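Local coordinates for cytochrome C-type biogenesis protein ccmF (Thermus thermophilus, PDB 6ZMQ) that acts as a membrane-bound heme lyase of cytochrome c maturation, binds heme b and probably takes part in moving heme across the membrane, at residues W226-W231 / L642-P647; L26-A31 / L69-A74. All blocks are in the same frame, centred on the assembly; numbering follows the deposited sequence.

Interaction 1. Residues W226-W231 / L642-P647. With PTY (phosphatidylethanolamine), chain F.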
loop_
_atom_site.group_PDB
_atom_site.type_symbol
_atom_site.label_atom_id
_atom_site.label_comp_id
_atom_site.label_asym_id
_atom_site.label_seq_id
_atom_site.Cartn_x
_atom_site.Cartn_y
_atom_site.Cartn_z
ATOM N N TRP A 226 -6.072 -10.522 10.163
ATOM C CA TRP A 226 -5.220 -9.333 10.176
ATOM C C TRP A 226 -4.189 -9.385 9.062
ATOM O O TRP A 226 -3.840 -8.348 8.492
ATOM C CB TRP A 226 -4.489 -9.184 11.510
ATOM C CG TRP A 226 -5.329 -8.720 12.623
ATOM C CD1 TRP A 226 -5.584 -7.433 12.983
ATOM C CD2 TRP A 226 -5.986 -9.546 13.584
ATOM N NE1 TRP A 226 -6.377 -7.402 14.107
ATOM C CE2 TRP A 226 -6.645 -8.690 14.490
ATOM C CE3 TRP A 226 -6.102 -10.931 13.753
ATOM C CZ2 TRP A 226 -7.407 -9.172 15.551
ATOM C CZ3 TRP A 226 -6.860 -11.410 14.810
ATOM C CH2 TRP A 226 -7.502 -10.534 15.695
ATOM N N THR A 227 -3.694 -10.585 8.739
ATOM C CA THR A 227 -2.767 -10.742 7.622
ATOM C C THR A 227 -3.439 -10.425 6.291
ATOM O O THR A 227 -2.897 -9.647 5.491
ATOM C CB THR A 227 -2.202 -12.164 7.606
ATOM O OG1 THR A 227 -3.214 -13.085 7.177
ATOM C CG2 THR A 227 -1.741 -12.556 8.998
ATOM N N LEU A 228 -4.654 -10.959 6.068
ATOM C CA LEU A 228 -5.372 -10.667 4.823
ATOM C C LEU A 228 -5.797 -9.201 4.740
ATOM O O LEU A 228 -5.584 -8.560 3.706
ATOM C CB LEU A 228 -6.600 -11.568 4.668
ATOM C CG LEU A 228 -7.469 -11.186 3.450
ATOM C CD1 LEU A 228 -6.783 -11.420 2.088
ATOM C CD2 LEU A 228 -8.844 -11.767 3.494
ATOM N N ILE A 229 -6.331 -8.644 5.833
ATOM C CA ILE A 229 -6.810 -7.264 5.859
ATOM C C ILE A 229 -5.649 -6.273 5.753
ATOM O O ILE A 229 -5.759 -5.248 5.069
ATOM C CB ILE A 229 -7.685 -7.067 7.118
ATOM C CG1 ILE A 229 -9.140 -7.464 6.806
ATOM C CG2 ILE A 229 -7.558 -5.682 7.751
ATOM C CD1 ILE A 229 -10.053 -7.658 8.010
ATOM N N ALA A 230 -4.496 -6.604 6.342
ATOM C CA ALA A 230 -3.290 -5.787 6.215
ATOM C C ALA A 230 -2.777 -5.776 4.789
ATOM O O ALA A 230 -2.393 -4.720 4.266
ATOM C CB ALA A 230 -2.189 -6.336 7.119
ATOM N N TRP A 231 -2.794 -6.945 4.135
ATOM C CA TRP A 231 -2.414 -7.006 2.732
ATOM C C TRP A 231 -3.443 -6.334 1.831
ATOM O O TRP A 231 -3.081 -5.813 0.773
ATOM C CB TRP A 231 -2.225 -8.458 2.328
ATOM C CG TRP A 231 -1.813 -8.639 0.911
ATOM C CD1 TRP A 231 -0.539 -8.711 0.449
ATOM C CD2 TRP A 231 -2.668 -8.782 -0.243
ATOM N NE1 TRP A 231 -0.536 -8.876 -0.913
ATOM C CE2 TRP A 231 -1.829 -8.918 -1.361
ATOM C CE3 TRP A 231 -4.056 -8.784 -0.437
ATOM C CZ2 TRP A 231 -2.323 -9.064 -2.643
ATOM C CZ3 TRP A 231 -4.545 -8.928 -1.723
ATOM C CH2 TRP A 231 -3.680 -9.078 -2.805
ATOM N N LEU A 642 -12.776 -8.198 -0.709
ATOM C CA LEU A 642 -13.974 -8.037 0.111
ATOM C C LEU A 642 -14.842 -9.296 0.128
ATOM O O LEU A 642 -15.558 -9.531 1.108
ATOM C CB LEU A 642 -14.787 -6.834 -0.364
ATOM C CG LEU A 642 -14.189 -5.469 -0.030
ATOM C CD1 LEU A 642 -14.768 -4.402 -0.937
ATOM C CD2 LEU A 642 -14.454 -5.127 1.421
ATOM N N TYR A 643 -14.800 -10.114 -0.933
ATOM C CA TYR A 643 -15.621 -11.327 -0.956
ATOM C C TYR A 643 -14.995 -12.440 -0.118
ATOM O O TYR A 643 -15.704 -13.355 0.323
ATOM C CB TYR A 643 -15.888 -11.792 -2.399
ATOM C CG TYR A 643 -17.013 -12.822 -2.532
ATOM C CD1 TYR A 643 -18.330 -12.401 -2.682
ATOM C CD2 TYR A 643 -16.770 -14.199 -2.471
ATOM C CE1 TYR A 643 -19.370 -13.309 -2.781
ATOM C CE2 TYR A 643 -17.809 -15.113 -2.562
ATOM C CZ TYR A 643 -19.104 -14.659 -2.724
ATOM O OH TYR A 643 -20.147 -15.550 -2.824
ATOM N N ILE A 644 -13.669 -12.408 0.084
ATOM C CA ILE A 644 -13.062 -13.322 1.062
ATOM C C ILE A 644 -13.598 -13.030 2.468
ATOM O O ILE A 644 -13.879 -13.947 3.254
ATOM C CB ILE A 644 -11.522 -13.249 1.012
ATOM C CG1 ILE A 644 -11.011 -13.317 -0.437
ATOM C CG2 ILE A 644 -10.907 -14.361 1.887
ATOM C CD1 ILE A 644 -10.804 -14.711 -0.987
ATOM N N LEU A 645 -13.794 -11.751 2.781
ATOM C CA LEU A 645 -14.527 -11.323 3.964
ATOM C C LEU A 645 -16.037 -11.451 3.720
ATOM O O LEU A 645 -16.493 -11.887 2.661
ATOM C CB LEU A 645 -14.128 -9.891 4.307
ATOM C CG LEU A 645 -12.604 -9.748 4.352
ATOM C CD1 LEU A 645 -12.171 -8.314 4.201
ATOM C CD2 LEU A 645 -12.035 -10.337 5.626
ATOM N N TRP A 646 -16.836 -11.070 4.714
ATOM C CA TRP A 646 -18.283 -11.140 4.519
ATOM C C TRP A 646 -18.783 -9.883 3.811
ATOM O O TRP A 646 -18.475 -8.767 4.252
ATOM C CB TRP A 646 -19.010 -11.349 5.848
ATOM C CG TRP A 646 -20.279 -12.151 5.714
ATOM C CD1 TRP A 646 -20.400 -13.508 5.805
ATOM C CD2 TRP A 646 -21.606 -11.644 5.510
ATOM N NE1 TRP A 646 -21.713 -13.880 5.645
ATOM C CE2 TRP A 646 -22.476 -12.755 5.468
ATOM C CE3 TRP A 646 -22.142 -10.361 5.352
ATOM C CZ2 TRP A 646 -23.851 -12.622 5.274
ATOM C CZ3 TRP A 646 -23.512 -10.231 5.160
ATOM C CH2 TRP A 646 -24.348 -11.355 5.124
ATOM N N PRO A 647 -19.513 -10.020 2.682
ATOM C CA PRO A 647 -20.101 -8.893 1.941
ATOM C C PRO A 647 -21.091 -8.068 2.761
ATOM O O PRO A 647 -21.165 -6.865 2.530
ATOM C CB PRO A 647 -20.836 -9.568 0.771
ATOM C CG PRO A 647 -20.857 -11.018 1.069
ATOM C CD PRO A 647 -19.703 -11.296 1.970
HETATM C C1 PTY F . -9.761 -8.221 12.768
HETATM C C2 PTY F . -8.854 -15.670 12.978
HETATM C C3 PTY F . -9.736 -14.830 13.902
HETATM O O4 PTY F . -9.521 -6.845 12.838
HETATM C C5 PTY F . -11.355 -10.032 13.536
HETATM C C6 PTY F . -11.051 -8.527 13.522
HETATM O O7 PTY F . -12.084 -7.859 12.848
HETATM C C8 PTY F . -12.997 -7.121 13.617
HETATM O O10 PTY F . -13.470 -7.584 14.602
HETATM C C11 PTY F . -13.396 -5.711 13.168
HETATM C C12 PTY F . -14.175 -5.003 14.278
HETATM C C13 PTY F . -14.561 -3.573 13.883
HETATM C C14 PTY F . -15.486 -3.580 12.663
HETATM C C15 PTY F . -16.186 -2.228 12.515
HETATM C C16 PTY F . -16.561 -2.039 11.045
HETATM C C17 PTY F . -16.637 -0.553 10.682
HETATM C C18 PTY F . -15.489 -0.072 9.778
HETATM C C19 PTY F . -14.999 -1.118 8.772
HETATM C C20 PTY F . -14.696 -0.476 7.414
HETATM C C21 PTY F . -13.460 0.428 7.480
HETATM C C22 PTY F . -13.209 1.037 6.095
HETATM C C23 PTY F . -11.738 1.411 5.886
HETATM C C24 PTY F . -11.585 2.937 5.925
HETATM C C25 PTY F . -10.737 3.421 4.745
HETATM C C26 PTY F . -10.791 4.947 4.635
HETATM C C27 PTY F . -10.526 5.369 3.191
HETATM C C28 PTY F . -11.239 6.695 2.932
HETATM C C29 PTY F . -11.714 6.767 1.484
HETATM C C30 PTY F . -8.920 -6.278 11.708
HETATM C C31 PTY F . -8.841 -4.757 11.559
HETATM O O30 PTY F . -8.454 -6.975 10.867
HETATM C C32 PTY F . -10.196 -4.057 11.661
HETATM C C33 PTY F . -10.011 -2.584 11.289
HETATM C C34 PTY F . -11.108 -2.134 10.325
HETATM C C35 PTY F . -10.541 -1.048 9.413
HETATM C C36 PTY F . -10.234 0.199 10.246
HETATM C C37 PTY F . -10.412 1.467 9.402
HETATM C C38 PTY F . -10.121 2.726 10.226
HETATM C C39 PTY F . -10.210 3.993 9.375
HETATM C C40 PTY F . -10.810 5.130 10.201
HETATM C C41 PTY F . -11.068 6.355 9.324
HETATM C C42 PTY F . -12.473 6.255 8.736
HETATM C C43 PTY F . -13.314 7.415 9.264
HETATM C C44 PTY F . -14.423 7.691 8.253
HETATM P P1 PTY F . -10.553 -12.383 14.408
HETATM O O11 PTY F . -9.790 -13.500 13.461
HETATM O O12 PTY F . -10.067 -12.555 15.827
HETATM O O13 PTY F . -12.036 -12.667 14.397
HETATM O O14 PTY F . -10.252 -10.840 13.870
HETATM N N1 PTY F . -9.060 -17.078 13.273
#
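Leu228 reaches across from helix 224-247 to the end of helix 627-644, its CD2 methyl lying 3.7 Å from Ile644 CG2 and 4.1 Å from Leu645 CD2. With CG anti to the backbone N (chi1 174°), the isobutyl group extends across a wide gap, Leu228 CA lying 9.0 Å from Ile644 CA. Leu645, the first residue to leave the helical conformation, has CG anti to its own carbonyl carbon (chi1 -50°); its CD2 meets both Leu228 CD2 and Ile229 CD1, while its CD1 lies 4.1 Å from Ile229 CG1. The Ile229 and Leu645 chains pass at an angle, and Ile229 CD1 continues to the lipid, 3.3 Å from the acyl carbonyl oxygen O30 of the phosphatidylethanolamine. One turn back, Trp226 lays an indole face against the same lipid, with glycerol carbon C1 3.5 Å above the ring plane and offset toward the rim, while phosphate ester oxygen O14 lies over the six-membered ring. Reducing Trp226 to an alanine would remove this flat support and is likely to open a gap beside the glycerol and phosphate region. Heme touches Leu228 and Ile644, and a second phosphatidylethanolamine touches Leu645. With no hydrogen bond across it, the seam depends on branched aliphatic packing, consistent with an apolar partition between the heme pocket and bound lipid.

Interaction 2. Residues L26-A31 / L69-A74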
loop_
_atom_site.group_PDB
_atom_site.type_symbol
_atom_site.label_atom_id
_atom_site.label_comp_id
_atom_site.label_asym_id
_atom_site.label_seq_id
_atom_site.Cartn_x
_atom_site.Cartn_y
_atom_site.Cartn_z
ATOM N N LEU A 26 -0.980 16.038 27.732
ATOM C CA LEU A 26 -1.403 14.986 28.655
ATOM C C LEU A 26 -1.831 13.737 27.897
ATOM O O LEU A 26 -1.655 12.627 28.399
ATOM C CB LEU A 26 -2.517 15.465 29.605
ATOM C CG LEU A 26 -3.988 15.814 29.328
ATOM C CD1 LEU A 26 -4.917 14.597 29.377
ATOM C CD2 LEU A 26 -4.464 16.867 30.322
ATOM N N GLY A 27 -2.350 13.896 26.674
ATOM C CA GLY A 27 -2.630 12.772 25.803
ATOM C C GLY A 27 -1.438 11.910 25.442
ATOM O O GLY A 27 -1.439 10.721 25.779
ATOM N N VAL A 28 -0.412 12.498 24.806
ATOM C CA VAL A 28 0.756 11.709 24.396
ATOM C C VAL A 28 1.556 11.245 25.616
ATOM O O VAL A 28 2.055 10.111 25.636
ATOM C CB VAL A 28 1.633 12.443 23.339
ATOM C CG1 VAL A 28 0.797 12.982 22.212
ATOM C CG2 VAL A 28 2.503 13.572 23.889
ATOM N N SER A 29 1.614 12.061 26.684
ATOM C CA SER A 29 2.374 11.672 27.868
ATOM C C SER A 29 1.665 10.570 28.644
ATOM O O SER A 29 2.300 9.608 29.091
ATOM C CB SER A 29 2.628 12.887 28.758
ATOM O OG SER A 29 2.976 14.031 27.992
ATOM N N LEU A 30 0.346 10.696 28.820
ATOM C CA LEU A 30 -0.418 9.691 29.540
ATOM C C LEU A 30 -0.494 8.392 28.746
ATOM O O LEU A 30 -0.432 7.312 29.333
ATOM C CB LEU A 30 -1.806 10.254 29.863
ATOM C CG LEU A 30 -2.604 9.791 31.081
ATOM C CD1 LEU A 30 -1.708 9.369 32.247
ATOM C CD2 LEU A 30 -3.488 10.948 31.505
ATOM N N ALA A 31 -0.531 8.476 27.407
ATOM C CA ALA A 31 -0.477 7.279 26.563
ATOM C C ALA A 31 0.878 6.598 26.644
ATOM O O ALA A 31 0.949 5.361 26.650
ATOM C CB ALA A 31 -0.789 7.625 25.100
ATOM N N LEU A 69 -6.398 8.767 21.678
ATOM C CA LEU A 69 -7.554 9.430 21.086
ATOM C C LEU A 69 -7.720 10.841 21.617
ATOM O O LEU A 69 -8.157 11.720 20.869
ATOM C CB LEU A 69 -8.816 8.587 21.320
ATOM C CG LEU A 69 -10.227 8.966 20.826
ATOM C CD1 LEU A 69 -11.017 7.690 20.681
ATOM C CD2 LEU A 69 -11.034 9.888 21.767
ATOM N N ALA A 70 -7.353 11.070 22.882
ATOM C CA ALA A 70 -7.377 12.416 23.446
ATOM C C ALA A 70 -6.381 13.333 22.742
ATOM O O ALA A 70 -6.683 14.500 22.475
ATOM C CB ALA A 70 -7.092 12.351 24.947
ATOM N N ALA A 71 -5.208 12.808 22.392
ATOM C CA ALA A 71 -4.210 13.621 21.691
ATOM C C ALA A 71 -4.617 13.921 20.246
ATOM O O ALA A 71 -4.435 15.050 19.760
ATOM C CB ALA A 71 -2.856 12.926 21.743
ATOM N N PHE A 72 -5.167 12.921 19.541
ATOM C CA PHE A 72 -5.644 13.147 18.171
ATOM C C PHE A 72 -6.821 14.110 18.129
ATOM O O PHE A 72 -6.899 14.977 17.248
ATOM C CB PHE A 72 -6.045 11.828 17.527
ATOM C CG PHE A 72 -6.424 11.935 16.070
ATOM C CD1 PHE A 72 -5.447 11.962 15.085
ATOM C CD2 PHE A 72 -7.765 11.974 15.682
ATOM C CE1 PHE A 72 -5.796 12.046 13.743
ATOM C CE2 PHE A 72 -8.119 12.066 14.347
ATOM C CZ PHE A 72 -7.134 12.100 13.376
ATOM N N LEU A 73 -7.771 13.946 19.049
ATOM C CA LEU A 73 -8.907 14.852 19.086
ATOM C C LEU A 73 -8.506 16.235 19.588
ATOM O O LEU A 73 -9.176 17.214 19.259
ATOM C CB LEU A 73 -10.028 14.246 19.932
ATOM C CG LEU A 73 -10.872 13.114 19.316
ATOM C CD1 LEU A 73 -12.255 13.085 19.948
ATOM C CD2 LEU A 73 -10.985 13.204 17.791
ATOM N N ALA A 74 -7.409 16.342 20.348
ATOM C CA ALA A 74 -6.828 17.649 20.654
ATOM C C ALA A 74 -6.273 18.318 19.404
ATOM O O ALA A 74 -6.426 19.536 19.232
ATOM C CB ALA A 74 -5.727 17.504 21.701
#
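Val28 and Ala71 supply the side-chain packing between helices 20-47 and 61-81, with Val28 CG1 3.7 Å from Ala71 CB. Val28 holds CG1 anti to its carbonyl carbon (chi1 -49°), which brings this one branch to the alanine methyl. The second kind of contact is methyl against backbone: Ala71 CB sits 4.1 Å from Gly27 CA, and the CA atoms of Gly27 and Ala71 are only 4.5 Å apart. A beta carbon at Gly27 would fall about 2.8 Å from Ala71 CB, so the missing side chain is what lets the backbones approach this closely. Polar bonding stays inside each helix, as in Ala31 N to Gly27 O and Ala74 N to Ala70 O, both 2.9 Å; no hydrogen bond crosses. Gly27 and Ala31 form a small-xxx-small pair, and because the two helices run antiparallel, Ala31 meets Ala67 one turn from the Gly27-Ala71 approach. This is the close helix packing familiar from membrane proteins. Around it, Leu115 of helix 110-129 touches Ala71, while Phe153 and Met156 of helix 135-157, together with Phe163 in a loop, cover Val28, setting the N-terminal helix pair against the next part of the bundle.

Both contacts are buried, apolar and without hydrogen bonds between their segments, yet they occupy different places. The centre of interaction 1 lies about 14 Å from the centre of the chain, and it joins segments more than 400 residues apart in sequence, beside heme and lipid; the centre of interaction 2 lies about 27 Å from that of the chain, away from the annotated sites, and it pairs two helices near the N terminus that are predicted to span the membrane. The two share no helix, and their nearest atoms are about 17 Å apart. Their packing differs accordingly: long branched side chains bridge well-separated backbones in 226-231/642-647, whereas small residues bring the backbones themselves together in 26-31/69-74.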